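Local atomic coordinates of Bpsl2520 (Burkholderia pseudomallei K96243, PDB entry 6F03), a protein that is of unknown function but is a putative exported protein, studied as a secreted antigen, built mostly of alpha helices and belonging to the DUF2059 family. Residues B[83-86]-B[92-95]; B[57-62]-B[123-128]; B[47-52]-B[140-145]; B[72-77]-B[107-112]. All coordinates share one frame; numbering follows the deposited sequence.

The four contacts form a nested series along the chain: interaction 3 closes the widest loop, interaction 2 lies within it, then interaction 4, and interaction 1 is innermost. Interactions 1 and 4 belong to the same helical hairpin, formed by helices 55-84 and 90-111, with centres about 18 Å apart. At the other side of the chain's centre, interaction 3 sits with its centre about 16 Å from that of interaction 2 and about 55 Å from that of interaction 1. Helix 55-84 joins interactions 1, 2 and 4. A bound acetate, probably from the crystallisation liquor, lies about 5 Å from the side chain of Met126 in interaction 2. All four contacts also touch the second subunit.

Interaction 1 (B[83-86]-B[92-95]); sequences SENK and QKQA
The ammonium nitrogen of Lys93 is gripped by backbone carbonyls near the C-terminal end of helix 55-84. The shortest bond runs from Lys93 NZ to Asn85 O, 2.8 Å, with NZ tilted 20° from the carbonyl plane and a C=O...N angle of 141°. A weak bond joins Lys93 NZ to Ser83 O at 3.2 Å, and Leu82 O, one residue earlier, adds another weak one. These carbonyls would be expected to favour a positive charge. The lysine reaches them because its chain is fully extended beyond CG, after CG has been set beside the backbone N (chi1 -69°). Its CE also passes 3.8 Å from Asn85 OD1, where the two side chains lie slantwise to each other. That oxygen has its own work, accepting bonds from the backbone N of Thr87 and of Leu88 and so bracing the turn. Just beyond it, Asn89 OD1 receives the backbone N of Gln92, while Val192 of the second subunit packs on Asn85. The whole is a surface example of a helical hairpin's connection, in which a lysine of the second helix bonds to carbonyls at the end of the first helix and in the turn just after it.

Interaction 2 (B[57-62]-B[123-128]); sequences KLVSAI and NDAMQA
Val59 and Ala125 meet with the forked end of the valine turned to the single methyl of the alanine. Ala125 CB lies the same distance, 3.8 Å, from Val59 CG1 and from Val59 CG2, so it rests over the cleft between the two branches instead of against one of them. The torsion explains this placement: with CG1 opposite the backbone N (chi1 166°) and CG2 opposite the carbonyl carbon, both branches are carried toward the facing helix. The CB atoms of Val59 and Ala125 both point toward the other helix, which makes the meeting a direct one. The valine's CG2 branch goes a little further along the partner, with Val59 CG2 coming 4.3 Å from the backbone N of Met126. Selenomethionine 126 otherwise stays at the margin, and its side chain is about 5 Å from a bound acetate that probably came from the crystallisation liquor.

No hydrogen bond crosses between the segments; the contact is apolar and buried, and backbone bonds run within each helix, as from Ala61 N to Lys57 O. A methyl as one partner is consistent with the close backbones, the CA atoms of Val59 and Ala125 being 6.3 Å apart. The contact packs helix 55-84 on helix 119-136, whose Gln129 also touches Val59. The second subunit supplies a further neighbour, with its Leu172 on Ala125 and its Val168 on both Ile62 and Ala128.

Interaction 3 (B[47-52]-B[140-145]); sequences KDLLDA and SEIKDL
This is buried apolar helix packing, in which Leu49 of helix 40-52 is set between Ile142 and Leu145 of helix 139-150, the helices running in the same general direction. The CD2 branch of the leucine does most of the touching. It lies 3.9 Å from Ile142 CG2 and 4.0 Å from Leu145 CB, while Leu145 CD1 approaches the same Leu49 CD2 at 4.0 Å. Nearer the backbone, Leu49 CB also comes 4.0 Å from Ile142 CG2, so that one isoleucine methyl flanks the leucine from root to tip. The Leu49 and Ile142 side chains lie almost perpendicular, and CG of Leu49 swings opposite its own backbone N (chi1 -179°), which carries both terminal methyls over to the partner helix.

Thr146 and Tyr149 also touch Leu49, making with Ile142 and Leu145 the four-residue socket (i, i+3, i+4, i+7) of knobs-into-holes packing. The arrangement is returned, since Ile142 lies among Lys42, Ala45, Ile46 and Leu49. Around this interlocked pair of helices, Tyr133 of helix 119-136 rests on Leu49, the loop residue Tyr137 touches Ile142 and Leu145, and Thr153 of the second subunit packs on Leu145.

Interaction 4 (B[72-77]-B[107-112]); sequences QLVPAI and KLVDGA
Val74 can be followed atom by atom into segment 107-112. Its CB already makes contact, 3.8 Å from Val109 CG2, the two valine side chains lying about crosswise. Beyond CB the chain forks. The CG1 branch, opposite the backbone N (chi1 158°), presses on Leu108 CB at 3.5 Å, the tightest approach here, and has Leu108 CD1 4.0 Å away. The CG2 branch takes another course, over the backbone: it lies 3.7 Å from Val109 N and equally 3.7 Å from Leu108 C, across the peptide that joins those residues. It also meets the methyl of Ala112, 3.9 Å from Val74 CG2 to Ala112 CB.

Segment 72-77 is kinked near Pro75, just after the valine. Nearby, Lys71 NZ bonds to Val109 O and Ala112 O, and Thr184 of the second subunit packs on both Val74 and Ala112. Between the segments themselves there is no hydrogen bond. The chemistry is thus plain hydrophobic packing: one short, branched side chain fits against side chains and peptide alike, consistent with the CA atoms of Val74 and Val109, on the two arms of the helical hairpin, lying 6.0 Å apart.

Interaction 1 (B[83-86]-B[92-95])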
# COMPACT_ATOMS: atom_id res chain seq x y z
N SER B 83 -28.50 5.67 -1.98
CA SER B 83 -28.87 6.66 -0.99
C SER B 83 -29.33 7.95 -1.64
O SER B 83 -30.24 8.62 -1.15
CB SER B 83 -27.71 6.93 -0.05
OG SER B 83 -27.91 8.13 0.67
N GLU B 84 -28.73 8.32 -2.76
CA GLU B 84 -29.03 9.61 -3.37
C GLU B 84 -30.07 9.53 -4.47
O GLU B 84 -30.48 10.58 -4.98
CB GLU B 84 -27.74 10.26 -3.90
CG GLU B 84 -26.88 10.77 -2.75
CD GLU B 84 -25.45 11.14 -3.15
OE1 GLU B 84 -25.13 11.15 -4.36
OE2 GLU B 84 -24.65 11.43 -2.22
N ASN B 85 -30.51 8.33 -4.85
CA ASN B 85 -31.58 8.22 -5.82
C ASN B 85 -32.83 8.94 -5.32
O ASN B 85 -33.15 8.92 -4.12
CB ASN B 85 -31.89 6.75 -6.11
CG ASN B 85 -33.27 6.57 -6.72
OD1 ASN B 85 -34.27 6.60 -6.01
ND2 ASN B 85 -33.33 6.45 -8.04
N LYS B 86 -33.53 9.60 -6.25
CA LYS B 86 -34.59 10.55 -5.92
C LYS B 86 -35.99 10.08 -6.34
O LYS B 86 -36.92 10.88 -6.29
CB LYS B 86 -34.26 11.89 -6.58
CG LYS B 86 -33.09 12.63 -5.93
CD LYS B 86 -32.63 13.81 -6.79
CE LYS B 86 -31.43 14.52 -6.15
NZ LYS B 86 -30.87 15.63 -7.01
N GLN B 92 -38.68 0.82 -0.59
CA GLN B 92 -38.27 0.22 -1.85
C GLN B 92 -36.76 0.11 -1.95
O GLN B 92 -36.23 -0.87 -2.50
CB GLN B 92 -38.82 1.05 -3.00
CG GLN B 92 -40.32 0.91 -3.15
CD GLN B 92 -40.89 2.00 -4.01
OE1 GLN B 92 -40.26 3.04 -4.21
NE2 GLN B 92 -42.10 1.78 -4.51
N LYS B 93 -36.04 1.10 -1.42
CA LYS B 93 -34.58 1.05 -1.41
C LYS B 93 -34.09 -0.08 -0.53
O LYS B 93 -33.24 -0.87 -0.94
CB LYS B 93 -34.00 2.39 -0.93
CG LYS B 93 -34.19 3.57 -1.89
CD LYS B 93 -33.57 4.85 -1.32
CE LYS B 93 -33.67 6.00 -2.32
NZ LYS B 93 -33.02 7.26 -1.84
N GLN B 94 -34.68 -0.22 0.66
CA GLN B 94 -34.26 -1.26 1.58
C GLN B 94 -34.52 -2.64 0.99
O GLN B 94 -33.72 -3.56 1.17
CB GLN B 94 -35.00 -1.08 2.92
CG GLN B 94 -34.43 -1.86 4.08
CD GLN B 94 -33.07 -1.32 4.51
OE1 GLN B 94 -32.04 -1.95 4.30
NE2 GLN B 94 -33.08 -0.12 5.10
N ALA B 95 -35.63 -2.79 0.25
CA ALA B 95 -35.97 -4.04 -0.41
C ALA B 95 -35.14 -4.31 -1.67
O ALA B 95 -35.05 -5.47 -2.09
CB ALA B 95 -37.45 -4.05 -0.78

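Interaction 2 (B[57-62]-B[123-128])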
# COMPACT_ATOMS: atom_id res chain seq x y z
N LYS B 57 6.67 -2.20 -18.04
CA LYS B 57 6.21 -3.15 -17.05
C LYS B 57 5.69 -2.43 -15.81
O LYS B 57 4.65 -2.80 -15.25
CB LYS B 57 7.35 -4.11 -16.72
CG LYS B 57 7.02 -5.20 -15.77
CD LYS B 57 8.31 -5.88 -15.38
CE LYS B 57 8.03 -7.19 -14.70
NZ LYS B 57 7.36 -8.00 -15.71
N LEU B 58 6.39 -1.37 -15.39
CA LEU B 58 5.94 -0.61 -14.21
C LEU B 58 4.60 0.09 -14.46
O LEU B 58 3.75 0.14 -13.57
CB LEU B 58 7.00 0.41 -13.80
CG LEU B 58 8.43 -0.10 -13.57
CD1 LEU B 58 9.39 1.06 -13.25
CD2 LEU B 58 8.48 -1.18 -12.50
N VAL B 59 4.41 0.67 -15.64
CA VAL B 59 3.12 1.25 -15.98
C VAL B 59 2.03 0.19 -15.87
O VAL B 59 0.97 0.42 -15.28
CB VAL B 59 3.16 1.88 -17.38
CG1 VAL B 59 1.70 2.18 -17.87
CG2 VAL B 59 3.99 3.17 -17.36
N SER B 60 2.28 -1.00 -16.42
CA SER B 60 1.30 -2.07 -16.39
C SER B 60 0.87 -2.38 -14.95
O SER B 60 -0.32 -2.56 -14.68
CB SER B 60 1.87 -3.31 -17.09
OG SER B 60 1.04 -4.42 -16.90
N ALA B 61 1.83 -2.38 -14.02
CA ALA B 61 1.49 -2.65 -12.62
C ALA B 61 0.69 -1.52 -11.99
O ALA B 61 -0.08 -1.76 -11.06
CB ALA B 61 2.75 -2.91 -11.80
N ILE B 62 0.93 -0.28 -12.42
CA ILE B 62 0.16 0.83 -11.88
C ILE B 62 -1.26 0.79 -12.41
O ILE B 62 -2.21 1.08 -11.67
CB ILE B 62 0.85 2.16 -12.23
CG1 ILE B 62 2.22 2.23 -11.58
CG2 ILE B 62 -0.04 3.34 -11.82
CD1 ILE B 62 3.04 3.39 -12.06
N ASN B 123 0.06 6.20 -22.13
CA ASN B 123 0.83 7.36 -22.56
C ASN B 123 1.03 8.32 -21.41
O ASN B 123 2.15 8.77 -21.16
CB ASN B 123 0.13 8.06 -23.72
CG ASN B 123 0.12 7.24 -24.98
OD1 ASN B 123 0.84 6.24 -25.09
ND2 ASN B 123 -0.66 7.67 -25.96
N ASP B 124 -0.05 8.63 -20.68
CA ASP B 124 0.04 9.60 -19.60
C ASP B 124 0.96 9.10 -18.50
O ASP B 124 1.76 9.87 -17.95
CB ASP B 124 -1.35 9.89 -19.04
CG ASP B 124 -2.16 10.81 -19.94
OD1 ASP B 124 -1.59 11.39 -20.89
OD2 ASP B 124 -3.37 10.97 -19.69
N ALA B 125 0.91 7.80 -18.19
CA ALA B 125 1.80 7.26 -17.18
C ALA B 125 3.26 7.31 -17.65
O ALA B 125 4.17 7.54 -16.84
CB ALA B 125 1.40 5.83 -16.81
N MSE B 126 3.50 7.14 -18.95
CA MSE B 126 4.86 7.33 -19.44
C MSE B 126 5.31 8.78 -19.24
O MSE B 126 6.37 9.04 -18.69
CB MSE B 126 4.99 6.93 -20.91
CG MSE B 126 6.44 6.82 -21.34
SE MSE B 126 6.64 6.21 -23.17
CE MSE B 126 5.24 4.82 -23.13
N GLN B 127 4.50 9.75 -19.69
CA GLN B 127 4.86 11.14 -19.45
C GLN B 127 5.06 11.42 -17.96
O GLN B 127 5.95 12.19 -17.58
CB GLN B 127 3.80 12.08 -20.03
CG GLN B 127 4.11 13.55 -19.77
CD GLN B 127 5.30 14.04 -20.59
OE1 GLN B 127 6.37 14.37 -20.04
NE2 GLN B 127 5.12 14.12 -21.91
N ALA B 128 4.25 10.80 -17.09
CA ALA B 128 4.44 11.02 -15.66
C ALA B 128 5.79 10.48 -15.18
O ALA B 128 6.43 11.07 -14.31
CB ALA B 128 3.29 10.38 -14.88

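Interaction 3 (B[47-52]-B[140-145])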
# COMPACT_ATOMS: atom_id res chain seq x y z
N LYS B 47 15.04 8.68 -21.39
CA LYS B 47 14.55 7.62 -22.26
C LYS B 47 15.41 6.36 -22.13
O LYS B 47 14.87 5.24 -22.08
CB LYS B 47 14.50 8.12 -23.70
CG LYS B 47 14.05 7.08 -24.72
CD LYS B 47 14.17 7.65 -26.11
CE LYS B 47 13.81 6.64 -27.17
NZ LYS B 47 14.53 6.96 -28.44
N ASP B 48 16.74 6.50 -22.08
CA ASP B 48 17.59 5.33 -21.86
C ASP B 48 17.39 4.73 -20.46
O ASP B 48 17.39 3.50 -20.31
CB ASP B 48 19.05 5.66 -22.10
CG ASP B 48 19.37 5.79 -23.59
OD1 ASP B 48 18.51 5.40 -24.42
OD2 ASP B 48 20.49 6.26 -23.93
N LEU B 49 17.20 5.56 -19.44
CA LEU B 49 16.96 5.01 -18.11
C LEU B 49 15.65 4.23 -18.07
O LEU B 49 15.60 3.13 -17.51
CB LEU B 49 16.95 6.11 -17.06
CG LEU B 49 16.72 5.61 -15.63
CD1 LEU B 49 17.65 4.48 -15.34
CD2 LEU B 49 16.94 6.70 -14.61
N LEU B 50 14.58 4.79 -18.63
CA LEU B 50 13.28 4.11 -18.65
C LEU B 50 13.36 2.76 -19.35
O LEU B 50 12.75 1.78 -18.91
CB LEU B 50 12.24 5.01 -19.33
CG LEU B 50 11.85 6.27 -18.52
CD1 LEU B 50 10.82 7.12 -19.25
CD2 LEU B 50 11.35 5.87 -17.14
N ASP B 51 14.11 2.68 -20.45
CA ASP B 51 14.33 1.40 -21.12
C ASP B 51 15.04 0.40 -20.20
O ASP B 51 14.69 -0.78 -20.15
CB ASP B 51 15.13 1.63 -22.40
CG ASP B 51 15.39 0.36 -23.18
OD1 ASP B 51 14.40 -0.19 -23.73
OD2 ASP B 51 16.57 -0.07 -23.25
N ALA B 52 16.04 0.85 -19.45
CA ALA B 52 16.83 -0.05 -18.62
C ALA B 52 16.04 -0.59 -17.42
O ALA B 52 16.35 -1.67 -16.92
CB ALA B 52 18.11 0.65 -18.14
N SER B 140 23.16 14.13 -15.01
CA SER B 140 24.30 13.27 -14.72
C SER B 140 23.91 12.14 -13.77
O SER B 140 24.43 11.02 -13.88
CB SER B 140 25.45 14.11 -14.16
OG SER B 140 26.54 13.31 -13.75
N GLU B 141 22.99 12.39 -12.84
CA GLU B 141 22.53 11.31 -11.96
C GLU B 141 21.71 10.28 -12.74
O GLU B 141 21.81 9.08 -12.48
CB GLU B 141 21.72 11.88 -10.80
CG GLU B 141 22.56 12.65 -9.78
CD GLU B 141 21.72 13.56 -8.86
OE1 GLU B 141 20.53 13.79 -9.18
OE2 GLU B 141 22.25 14.03 -7.84
N ILE B 142 20.90 10.74 -13.68
CA ILE B 142 20.17 9.81 -14.53
C ILE B 142 21.13 8.91 -15.31
O ILE B 142 20.86 7.71 -15.51
CB ILE B 142 19.20 10.58 -15.44
CG1 ILE B 142 18.10 11.20 -14.56
CG2 ILE B 142 18.61 9.69 -16.51
CD1 ILE B 142 17.37 12.35 -15.21
N LYS B 143 22.24 9.47 -15.79
CA LYS B 143 23.20 8.64 -16.51
C LYS B 143 23.89 7.64 -15.58
O LYS B 143 24.07 6.47 -15.95
CB LYS B 143 24.22 9.51 -17.24
CG LYS B 143 23.62 10.28 -18.41
CD LYS B 143 24.72 11.04 -19.17
CE LYS B 143 24.16 11.81 -20.35
NZ LYS B 143 25.18 12.73 -20.92
N ASP B 144 24.29 8.07 -14.37
CA ASP B 144 24.84 7.12 -13.41
C ASP B 144 23.85 5.98 -13.13
O ASP B 144 24.25 4.82 -13.05
CB ASP B 144 25.19 7.79 -12.08
CG ASP B 144 26.36 8.79 -12.18
OD1 ASP B 144 27.10 8.76 -13.18
OD2 ASP B 144 26.50 9.61 -11.24
N LEU B 145 22.56 6.32 -12.92
CA LEU B 145 21.56 5.30 -12.65
C LEU B 145 21.48 4.28 -13.77
O LEU B 145 21.36 3.08 -13.53
CB LEU B 145 20.17 5.93 -12.46
CG LEU B 145 19.96 6.57 -11.11
CD1 LEU B 145 18.61 7.25 -11.06
CD2 LEU B 145 20.08 5.47 -10.06

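Interaction 4 (B[72-77]-B[107-112])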
# COMPACT_ATOMS: atom_id res chain seq x y z
N GLN B 72 -12.69 -2.26 -6.05
CA GLN B 72 -13.01 -2.34 -4.63
C GLN B 72 -13.92 -1.21 -4.18
O GLN B 72 -14.58 -1.37 -3.15
CB GLN B 72 -11.73 -2.33 -3.81
CG GLN B 72 -11.04 -3.68 -3.83
CD GLN B 72 -9.67 -3.68 -3.18
OE1 GLN B 72 -8.99 -4.70 -3.18
NE2 GLN B 72 -9.25 -2.53 -2.63
N LEU B 73 -14.03 -0.12 -4.94
CA LEU B 73 -14.92 0.98 -4.60
C LEU B 73 -16.36 0.76 -5.04
O LEU B 73 -17.22 1.56 -4.67
CB LEU B 73 -14.41 2.29 -5.21
CG LEU B 73 -13.29 3.02 -4.48
CD1 LEU B 73 -12.79 4.22 -5.30
CD2 LEU B 73 -13.77 3.47 -3.11
N VAL B 74 -16.64 -0.29 -5.83
CA VAL B 74 -17.99 -0.45 -6.37
C VAL B 74 -19.05 -0.50 -5.28
O VAL B 74 -20.03 0.25 -5.38
CB VAL B 74 -18.05 -1.69 -7.29
CG1 VAL B 74 -19.51 -2.16 -7.40
CG2 VAL B 74 -17.54 -1.33 -8.67
N PRO B 75 -18.91 -1.31 -4.22
CA PRO B 75 -19.96 -1.32 -3.18
C PRO B 75 -20.26 0.05 -2.61
O PRO B 75 -21.44 0.39 -2.43
CB PRO B 75 -19.37 -2.27 -2.12
CG PRO B 75 -18.43 -3.15 -2.88
CD PRO B 75 -17.82 -2.26 -3.92
N ALA B 76 -19.23 0.87 -2.34
CA ALA B 76 -19.48 2.20 -1.77
C ALA B 76 -20.13 3.13 -2.78
O ALA B 76 -20.95 3.97 -2.40
CB ALA B 76 -18.19 2.81 -1.24
N ILE B 77 -19.79 3.01 -4.07
CA ILE B 77 -20.42 3.87 -5.07
C ILE B 77 -21.87 3.45 -5.29
O ILE B 77 -22.76 4.30 -5.46
CB ILE B 77 -19.63 3.86 -6.39
CG1 ILE B 77 -18.18 4.34 -6.18
CG2 ILE B 77 -20.31 4.76 -7.43
CD1 ILE B 77 -17.31 4.13 -7.43
N LYS B 107 -21.85 -6.84 -11.85
CA LYS B 107 -21.83 -6.15 -13.14
C LYS B 107 -21.01 -4.86 -13.07
O LYS B 107 -20.32 -4.51 -14.03
CB LYS B 107 -23.26 -5.87 -13.59
CG LYS B 107 -23.40 -5.09 -14.88
CD LYS B 107 -24.89 -4.97 -15.22
CE LYS B 107 -25.14 -4.22 -16.52
NZ LYS B 107 -26.62 -4.17 -16.80
N LEU B 108 -21.11 -4.13 -11.96
CA LEU B 108 -20.32 -2.91 -11.81
C LEU B 108 -18.84 -3.22 -11.62
O LEU B 108 -17.98 -2.54 -12.19
CB LEU B 108 -20.84 -2.08 -10.64
CG LEU B 108 -22.19 -1.39 -10.81
CD1 LEU B 108 -22.58 -0.69 -9.53
CD2 LEU B 108 -22.10 -0.38 -11.95
N VAL B 109 -18.54 -4.23 -10.79
CA VAL B 109 -17.17 -4.67 -10.61
C VAL B 109 -16.55 -5.06 -11.95
O VAL B 109 -15.41 -4.71 -12.25
CB VAL B 109 -17.12 -5.84 -9.61
CG1 VAL B 109 -15.83 -6.65 -9.79
CG2 VAL B 109 -17.22 -5.31 -8.18
N ASP B 110 -17.31 -5.80 -12.76
CA ASP B 110 -16.78 -6.25 -14.05
C ASP B 110 -16.42 -5.08 -14.96
O ASP B 110 -15.47 -5.18 -15.74
CB ASP B 110 -17.79 -7.17 -14.73
CG ASP B 110 -17.34 -7.61 -16.13
OD1 ASP B 110 -16.47 -8.51 -16.24
OD2 ASP B 110 -17.87 -7.05 -17.11
N GLY B 111 -17.17 -3.98 -14.89
CA GLY B 111 -16.94 -2.85 -15.75
C GLY B 111 -16.14 -1.71 -15.15
O GLY B 111 -15.95 -0.69 -15.82
N ALA B 112 -15.66 -1.84 -13.92
CA ALA B 112 -15.02 -0.73 -13.23
C ALA B 112 -13.55 -0.61 -13.64
O ALA B 112 -12.88 -1.61 -13.87
CB ALA B 112 -15.14 -0.90 -11.72